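Local coordinates for antitoxin HipB (Escherichia coli, PDB 4Z5H), which neutralises the toxin HipA as the antitoxin of a type II toxin-antitoxin pair, and as a homodimer binds operator DNA to repress the hipBA operon, at residues 54-57 with 58-61; 27-30 with 31-34; 9-12 with 13-17. The protein carries 1 engineered substitution. All coordinates share one frame; numbering follows the deposited sequence.

Interaction 1: 54-57 with 58-61; sequences TFFK and ILQS. With nucleotides of chain B.
Ile58 follows Thr54 by one helical turn, and the two beta-branched side chains run side by side, CD1 of Ile58 lying 3.6 Å from CG2 of Thr54. With CG2 of Thr54 anti to the backbone N, its hydroxyl is turned off the isoleucine: OG1 donates a short 2.5 Å hydrogen bond to OP1 of DA13 of chain B. Beneath them Ile58 N bonds to Thr54 O at 3.1 Å, and the side chain of Ile58 touches Ile40 and Phe43 of helix 37-45. Leu59 bonds through its N to Phe55 O and packs its branches on two rings. CG lies 3.6 Å from CE1 of Phe55, the two side chains crossing at a slant. CD1 is shared, 3.8 Å from CZ of Phe55 and 3.9 Å from CD1 of Phe56, whose side chain lies alongside the leucine. A first torsion of -110°, off the staggered positions, goes with this fit against both rings. Gln60 bonds by its backbone to Phe56 O, and its amide end extends from the exposed side of the helix. At Ser61 the backbone N bonds to Lys57 O, while OG folds back to donate to Ile58 O at 2.7 Å, in the carbonyl plane and on a lone pair, so the buried hydroxyl is satisfied within the helix. The threonine suits its place by combining two faces: its methyl packs on Ile58, and its hydroxyl fastens the helix to the DNA backbone.

Interaction 2: 27-30 with 31-34; sequences AELA and KKIG. Engineered in segment 27-30: Ala27 (natural residue Ser).
Ala27 O receives the backbone N of Lys31 at 3.0 Å, the first of three successive helical hydrogen bonds. Lys32 N reaches Glu28 O in the next, and Ile33 N reaches Leu29 O with an N-H...O angle of 149°. Ala27 is an engineered residue, serine in the natural protein, and its carbonyl takes part as any helical residue's would.

The remaining contacts across the segments are largely van der Waals contacts of side-chain carbons with backbone carbonyl oxygens. Ile33 holds CG1 between its backbone N and carbonyl carbon (chi1 61°), which brings that atom to 3.3 Å from Leu29 O; CB of Lys31 lies 3.5 Å from Ala27 O. The small methyl of Ala30 and the branched end of Leu29 suit the buried side, where both meet Ile40 of helix 37-45.

The polar ends find partners beyond the two segments. Glu28 OE1 accepts a hydrogen bond from Thr25 N, and Lys32, bent at its third torsion, turns NZ to Ser61 of helix 52-61. Glu28 OE2 and Lys32 NZ remain 6.6 Å apart, so their opposite charges could attract only at a distance.

With a positive phi of 61°, readily adopted without a side chain, Gly34 is the first residue to leave helical angles; its N makes a weak bond to Lys31 O. It forms a Schellman motif at the C-terminal end of helix 26-33, where the turn of the DNA-binding helix-turn-helix begins.

Interaction 3: 9-12 with 13-17; sequences TQLA and NAMKL
Leu11 and Met15 lie side by side one turn apart, CD1 of the leucine 3.5 Å from SD of the methionine. Leu11 sends CG anti to its backbone N (chi1 178°), and Met15 keeps CG beside its own N and runs on extended to SD, which lays the sulfur against the leucine branch; the bend at the third torsion turns only CE. A flexible, unbranched methionine suits such a place, since its chain can follow the shapes around it. On the outer side of the helix Thr9 and Asn13 also run alongside each other: CG2 of Thr9 is 3.8 Å from ND2 of Asn13, and CG of Asn13 stands 3.2 Å from Thr9 O.

Beneath these pairs the helix is tied by four bonds of closely similar geometry. Asn13 N reaches Thr9 O at 2.9 Å, Ala14 N reaches Gln10 O, Met15 N reaches Leu11 O, and Lys16 N reaches Ala12 O. Helix 8-21 is amphipathic, with Leu11, Ala12 and Met15 buried and Thr9, Gln10 and Asn13 exposed, and is the first helix of the compact Cro/C1-type fold.

Further out, Phe55 of helix 52-61 touches both Leu11 and Met15, while the small methyl of Ala12 lets Phe43 come close. Phe56 of the second subunit packs on Leu11, and Leu68 of the second subunit on Ala14 and Met15. At the polar side Gln10 OE1 accepts a hydrogen bond from Tyr6 N.

Interaction 1 touches both of the others. Its centre is about 10 Å from that of interaction 2, where Lys32 NZ lies 2.8 Å from Ser61 O, a probable hydrogen bond across helices, and CG2 of Ile33 packs 3.5 Å from CB of Ser61. Toward interaction 3 the join is apolar: SD of Met15 is 3.6 Å from CE1 of Phe55, and its CE is 3.7 Å from CG2 of Ile58. Interactions 2 and 3 do not meet, their nearest atoms being about 6 Å apart. Helix 52-61 packs against both helix 26-33 and helix 8-21. Interactions 1 and 3 also face the second subunit. Interaction 1 bonds the DNA directly through Thr54, while interactions 2 and 3 have nearest atoms about 4 Å from it.

Interaction 1: 54-57 with 58-61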
loop_
_atom_site.group_PDB
_atom_site.type_symbol
_atom_site.label_atom_id
_atom_site.label_comp_id
_atom_site.label_asym_id
_atom_site.label_seq_id
_atom_site.Cartn_x
_atom_site.Cartn_y
_atom_site.Cartn_z
ATOM N N THR A 54 -8.213 3.803 -0.230
ATOM C CA THR A 54 -8.195 4.351 -1.565
ATOM C C THR A 54 -7.228 3.550 -2.439
ATOM O O THR A 54 -7.571 3.179 -3.530
ATOM C CB THR A 54 -7.825 5.839 -1.560
ATOM O OG1 THR A 54 -8.883 6.588 -0.970
ATOM C CG2 THR A 54 -7.578 6.333 -2.960
ATOM N N PHE A 55 -6.062 3.223 -1.907
ATOM C CA PHE A 55 -5.072 2.492 -2.664
ATOM C C PHE A 55 -5.622 1.135 -3.120
ATOM O O PHE A 55 -5.559 0.832 -4.282
ATOM C CB PHE A 55 -3.823 2.304 -1.798
ATOM C CG PHE A 55 -2.913 1.190 -2.235
ATOM C CD1 PHE A 55 -2.470 1.091 -3.537
ATOM C CD2 PHE A 55 -2.500 0.241 -1.331
ATOM C CE1 PHE A 55 -1.631 0.078 -3.921
ATOM C CE2 PHE A 55 -1.656 -0.786 -1.707
ATOM C CZ PHE A 55 -1.223 -0.864 -3.007
ATOM N N PHE A 56 -6.213 0.366 -2.216
ATOM C CA PHE A 56 -6.741 -0.939 -2.577
ATOM C C PHE A 56 -7.881 -0.902 -3.596
ATOM O O PHE A 56 -7.966 -1.740 -4.435
ATOM C CB PHE A 56 -7.028 -1.825 -1.365
ATOM C CG PHE A 56 -5.799 -2.465 -0.799
ATOM C CD1 PHE A 56 -5.247 -3.585 -1.388
ATOM C CD2 PHE A 56 -5.162 -1.918 0.291
ATOM C CE1 PHE A 56 -4.099 -4.153 -0.889
ATOM C CE2 PHE A 56 -4.013 -2.484 0.803
ATOM C CZ PHE A 56 -3.475 -3.594 0.211
ATOM N N LYS A 57 -8.732 0.097 -3.496
ATOM C CA LYS A 57 -9.820 0.269 -4.429
ATOM C C LYS A 57 -9.315 0.537 -5.849
ATOM O O LYS A 57 -9.769 -0.064 -6.782
ATOM C CB LYS A 57 -10.749 1.375 -3.960
ATOM C CG LYS A 57 -11.604 0.961 -2.783
ATOM C CD LYS A 57 -12.569 2.042 -2.367
ATOM C CE LYS A 57 -13.511 1.531 -1.299
ATOM N NZ LYS A 57 -14.346 2.627 -0.803
ATOM N N ILE A 58 -8.343 1.431 -5.959
ATOM C CA ILE A 58 -7.709 1.746 -7.226
ATOM C C ILE A 58 -7.000 0.515 -7.794
ATOM O O ILE A 58 -7.125 0.221 -8.953
ATOM C CB ILE A 58 -6.775 2.970 -7.135
ATOM C CG1 ILE A 58 -7.585 4.221 -6.807
ATOM C CG2 ILE A 58 -6.057 3.196 -8.446
ATOM C CD1 ILE A 58 -6.778 5.421 -6.402
ATOM N N LEU A 59 -6.343 -0.245 -6.933
ATOM C CA LEU A 59 -5.665 -1.442 -7.354
ATOM C C LEU A 59 -6.664 -2.391 -7.994
ATOM O O LEU A 59 -6.402 -2.906 -9.044
ATOM C CB LEU A 59 -5.090 -2.161 -6.148
ATOM C CG LEU A 59 -3.631 -2.287 -5.792
ATOM C CD1 LEU A 59 -3.425 -3.405 -4.794
ATOM C CD2 LEU A 59 -2.655 -2.349 -6.947
ATOM N N GLN A 60 -7.825 -2.553 -7.375
ATOM C CA GLN A 60 -8.879 -3.388 -7.913
ATOM C C GLN A 60 -9.358 -2.890 -9.283
ATOM O O GLN A 60 -9.494 -3.669 -10.194
ATOM C CB GLN A 60 -10.071 -3.454 -6.963
ATOM C CG GLN A 60 -11.124 -4.447 -7.412
ATOM C CD GLN A 60 -12.529 -4.141 -6.929
ATOM O OE1 GLN A 60 -12.795 -3.103 -6.352
ATOM N NE2 GLN A 60 -13.425 -5.074 -7.145
ATOM N N SER A 61 -9.516 -1.585 -9.411
ATOM C CA SER A 61 -9.961 -0.976 -10.653
ATOM C C SER A 61 -8.983 -1.266 -11.789
ATOM O O SER A 61 -9.396 -1.396 -12.903
ATOM C CB SER A 61 -10.207 0.529 -10.512
ATOM O OG SER A 61 -9.037 1.264 -10.584
ATOM P P DA B 13 -7.902 9.827 0.187
ATOM O OP1 DA B 13 -7.696 8.389 0.311
ATOM O OP2 DA B 13 -7.329 10.544 -0.940
ATOM O "O5'" DA B 13 -9.459 10.118 0.223
ATOM C "C5'" DA B 13 -10.305 9.514 1.209
ATOM C "C4'" DA B 13 -11.698 10.087 1.111
ATOM O "O4'" DA B 13 -11.703 11.437 1.619
ATOM C "C3'" DA B 13 -12.255 10.157 -0.315
ATOM O "O3'" DA B 13 -13.494 9.459 -0.373
ATOM C "C2'" DA B 13 -12.423 11.642 -0.578
ATOM C "C1'" DA B 13 -12.565 12.209 0.818
ATOM N N9 DA B 13 -12.163 13.606 0.936
ATOM C C8 DA B 13 -11.102 14.228 0.332
ATOM N N7 DA B 13 -11.007 15.503 0.612
ATOM C C5 DA B 13 -12.083 15.738 1.454
ATOM C C6 DA B 13 -12.545 16.898 2.097
ATOM N N6 DA B 13 -11.950 18.086 1.997
ATOM N N1 DA B 13 -13.652 16.794 2.861
ATOM C C2 DA B 13 -14.251 15.603 2.961
ATOM N N3 DA B 13 -13.913 14.442 2.407
ATOM C C4 DA B 13 -12.809 14.580 1.656
#

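Interaction 2: 27-30 with 31-34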
loop_
_atom_site.group_PDB
_atom_site.type_symbol
_atom_site.label_atom_id
_atom_site.label_comp_id
_atom_site.label_asym_id
_atom_site.label_seq_id
_atom_site.Cartn_x
_atom_site.Cartn_y
_atom_site.Cartn_z
ATOM N N ALA A 27 -11.721 8.942 -14.696
ATOM C CA ALA A 27 -13.154 8.948 -14.491
ATOM C C ALA A 27 -13.782 7.562 -14.573
ATOM O O ALA A 27 -14.583 7.212 -13.743
ATOM C CB ALA A 27 -13.825 9.889 -15.470
ATOM N N GLU A 28 -13.390 6.779 -15.560
ATOM C CA GLU A 28 -13.877 5.419 -15.663
ATOM C C GLU A 28 -13.467 4.488 -14.519
ATOM O O GLU A 28 -14.270 3.704 -14.076
ATOM C CB GLU A 28 -13.633 4.791 -17.037
ATOM C CG GLU A 28 -12.215 4.424 -17.362
ATOM C CD GLU A 28 -12.068 3.850 -18.755
ATOM O OE1 GLU A 28 -11.286 4.382 -19.534
ATOM O OE2 GLU A 28 -12.729 2.863 -19.068
ATOM N N LEU A 29 -12.236 4.574 -14.048
ATOM C CA LEU A 29 -11.848 3.796 -12.889
ATOM C C LEU A 29 -12.645 4.212 -11.645
ATOM O O LEU A 29 -13.177 3.382 -10.933
ATOM C CB LEU A 29 -10.350 3.915 -12.630
ATOM C CG LEU A 29 -9.409 3.547 -13.773
ATOM C CD1 LEU A 29 -7.960 3.603 -13.338
ATOM C CD2 LEU A 29 -9.736 2.186 -14.318
ATOM N N ALA A 30 -12.769 5.512 -11.444
ATOM C CA ALA A 30 -13.430 6.062 -10.294
ATOM C C ALA A 30 -14.883 5.608 -10.234
ATOM O O ALA A 30 -15.377 5.306 -9.177
ATOM C CB ALA A 30 -13.354 7.572 -10.315
ATOM N N LYS A 31 -15.537 5.563 -11.378
ATOM C CA LYS A 31 -16.898 5.081 -11.476
ATOM C C LYS A 31 -17.033 3.614 -11.127
ATOM O O LYS A 31 -17.934 3.221 -10.425
ATOM C CB LYS A 31 -17.423 5.295 -12.872
ATOM C CG LYS A 31 -18.899 5.036 -13.015
ATOM C CD LYS A 31 -19.456 5.800 -14.190
ATOM C CE LYS A 31 -20.570 5.034 -14.871
ATOM N NZ LYS A 31 -21.018 5.792 -16.066
ATOM N N LYS A 32 -16.103 2.826 -11.622
ATOM C CA LYS A 32 -16.116 1.409 -11.438
ATOM C C LYS A 32 -16.049 1.090 -9.947
ATOM O O LYS A 32 -16.725 0.200 -9.479
ATOM C CB LYS A 32 -14.938 0.794 -12.200
ATOM C CG LYS A 32 -14.876 -0.718 -12.190
ATOM C CD LYS A 32 -14.107 -1.284 -13.376
ATOM C CE LYS A 32 -12.599 -1.134 -13.215
ATOM N NZ LYS A 32 -11.772 -1.622 -14.356
ATOM N N ILE A 33 -15.252 1.836 -9.203
ATOM C CA ILE A 33 -15.041 1.560 -7.793
ATOM C C ILE A 33 -15.787 2.470 -6.824
ATOM O O ILE A 33 -15.596 2.378 -5.643
ATOM C CB ILE A 33 -13.543 1.536 -7.435
ATOM C CG1 ILE A 33 -12.893 2.881 -7.726
ATOM C CG2 ILE A 33 -12.840 0.408 -8.162
ATOM C CD1 ILE A 33 -11.422 2.912 -7.419
ATOM N N GLY A 34 -16.644 3.326 -7.339
ATOM C CA GLY A 34 -17.375 4.259 -6.514
ATOM C C GLY A 34 -16.638 5.280 -5.680
ATOM O O GLY A 34 -16.983 5.513 -4.554
#

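Interaction 3: 9-12 with 13-17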
loop_
_atom_site.group_PDB
_atom_site.type_symbol
_atom_site.label_atom_id
_atom_site.label_comp_id
_atom_site.label_asym_id
_atom_site.label_seq_id
_atom_site.Cartn_x
_atom_site.Cartn_y
_atom_site.Cartn_z
ATOM N N THR A 9 5.241 7.716 -3.805
ATOM C CA THR A 9 5.476 8.278 -5.123
ATOM C C THR A 9 5.782 7.204 -6.176
ATOM O O THR A 9 5.204 7.214 -7.231
ATOM C CB THR A 9 6.639 9.290 -5.097
ATOM O OG1 THR A 9 6.297 10.390 -4.271
ATOM C CG2 THR A 9 6.971 9.779 -6.499
ATOM N N GLN A 10 6.647 6.266 -5.840
ATOM C CA GLN A 10 6.974 5.163 -6.712
ATOM C C GLN A 10 5.730 4.322 -6.987
ATOM O O GLN A 10 5.502 3.916 -8.092
ATOM C CB GLN A 10 8.064 4.290 -6.097
ATOM C CG GLN A 10 9.459 4.878 -6.111
ATOM C CD GLN A 10 10.470 4.046 -5.354
ATOM O OE1 GLN A 10 10.276 2.886 -5.111
ATOM N NE2 GLN A 10 11.560 4.660 -4.996
ATOM N N LEU A 11 4.932 4.105 -5.957
ATOM C CA LEU A 11 3.716 3.343 -6.087
ATOM C C LEU A 11 2.720 4.015 -7.035
ATOM O O LEU A 11 2.176 3.372 -7.897
ATOM C CB LEU A 11 3.072 3.145 -4.724
ATOM C CG LEU A 11 1.751 2.391 -4.666
ATOM C CD1 LEU A 11 1.768 1.068 -5.398
ATOM C CD2 LEU A 11 1.259 2.250 -3.237
ATOM N N ALA A 12 2.515 5.307 -6.840
ATOM C CA ALA A 12 1.602 6.086 -7.657
ATOM C C ALA A 12 2.057 6.145 -9.119
ATOM O O ALA A 12 1.266 5.989 -10.008
ATOM C CB ALA A 12 1.439 7.484 -7.093
ATOM N N ASN A 13 3.349 6.341 -9.337
ATOM C CA ASN A 13 3.894 6.396 -10.670
ATOM C C ASN A 13 3.675 5.071 -11.391
ATOM O O ASN A 13 3.272 5.070 -12.521
ATOM C CB ASN A 13 5.390 6.721 -10.646
ATOM C CG ASN A 13 5.685 8.153 -10.233
ATOM O OD1 ASN A 13 4.799 8.936 -10.067
ATOM N ND2 ASN A 13 6.925 8.470 -10.061
ATOM N N ALA A 14 3.917 3.954 -10.713
ATOM C CA ALA A 14 3.682 2.643 -11.292
ATOM C C ALA A 14 2.210 2.368 -11.640
ATOM O O ALA A 14 1.902 1.827 -12.666
ATOM C CB ALA A 14 4.195 1.559 -10.373
ATOM N N MET A 15 1.319 2.734 -10.745
ATOM C CA MET A 15 -0.096 2.579 -10.976
ATOM C C MET A 15 -0.677 3.452 -12.089
ATOM O O MET A 15 -1.528 3.015 -12.809
ATOM C CB MET A 15 -0.874 2.673 -9.688
ATOM C CG MET A 15 -0.602 1.472 -8.812
ATOM S SD MET A 15 -1.189 1.639 -7.152
ATOM C CE MET A 15 -2.926 1.432 -7.408
ATOM N N LYS A 16 -0.197 4.683 -12.185
ATOM C CA LYS A 16 -0.576 5.591 -13.255
ATOM C C LYS A 16 -0.133 5.008 -14.596
ATOM O O LYS A 16 -0.848 5.054 -15.559
ATOM C CB LYS A 16 0.039 6.963 -13.049
ATOM C CG LYS A 16 -0.297 7.977 -14.127
ATOM C CD LYS A 16 0.307 9.335 -13.832
ATOM C CE LYS A 16 0.068 10.344 -14.944
ATOM N NZ LYS A 16 0.466 11.703 -14.543
ATOM N N LEU A 17 1.062 4.441 -14.616
ATOM C CA LEU A 17 1.596 3.853 -15.821
ATOM C C LEU A 17 0.710 2.713 -16.297
ATOM O O LEU A 17 0.410 2.629 -17.457
ATOM C CB LEU A 17 3.023 3.383 -15.600
ATOM C CG LEU A 17 3.773 2.812 -16.805
ATOM C CD1 LEU A 17 3.785 3.781 -17.973
ATOM C CD2 LEU A 17 5.192 2.427 -16.418
#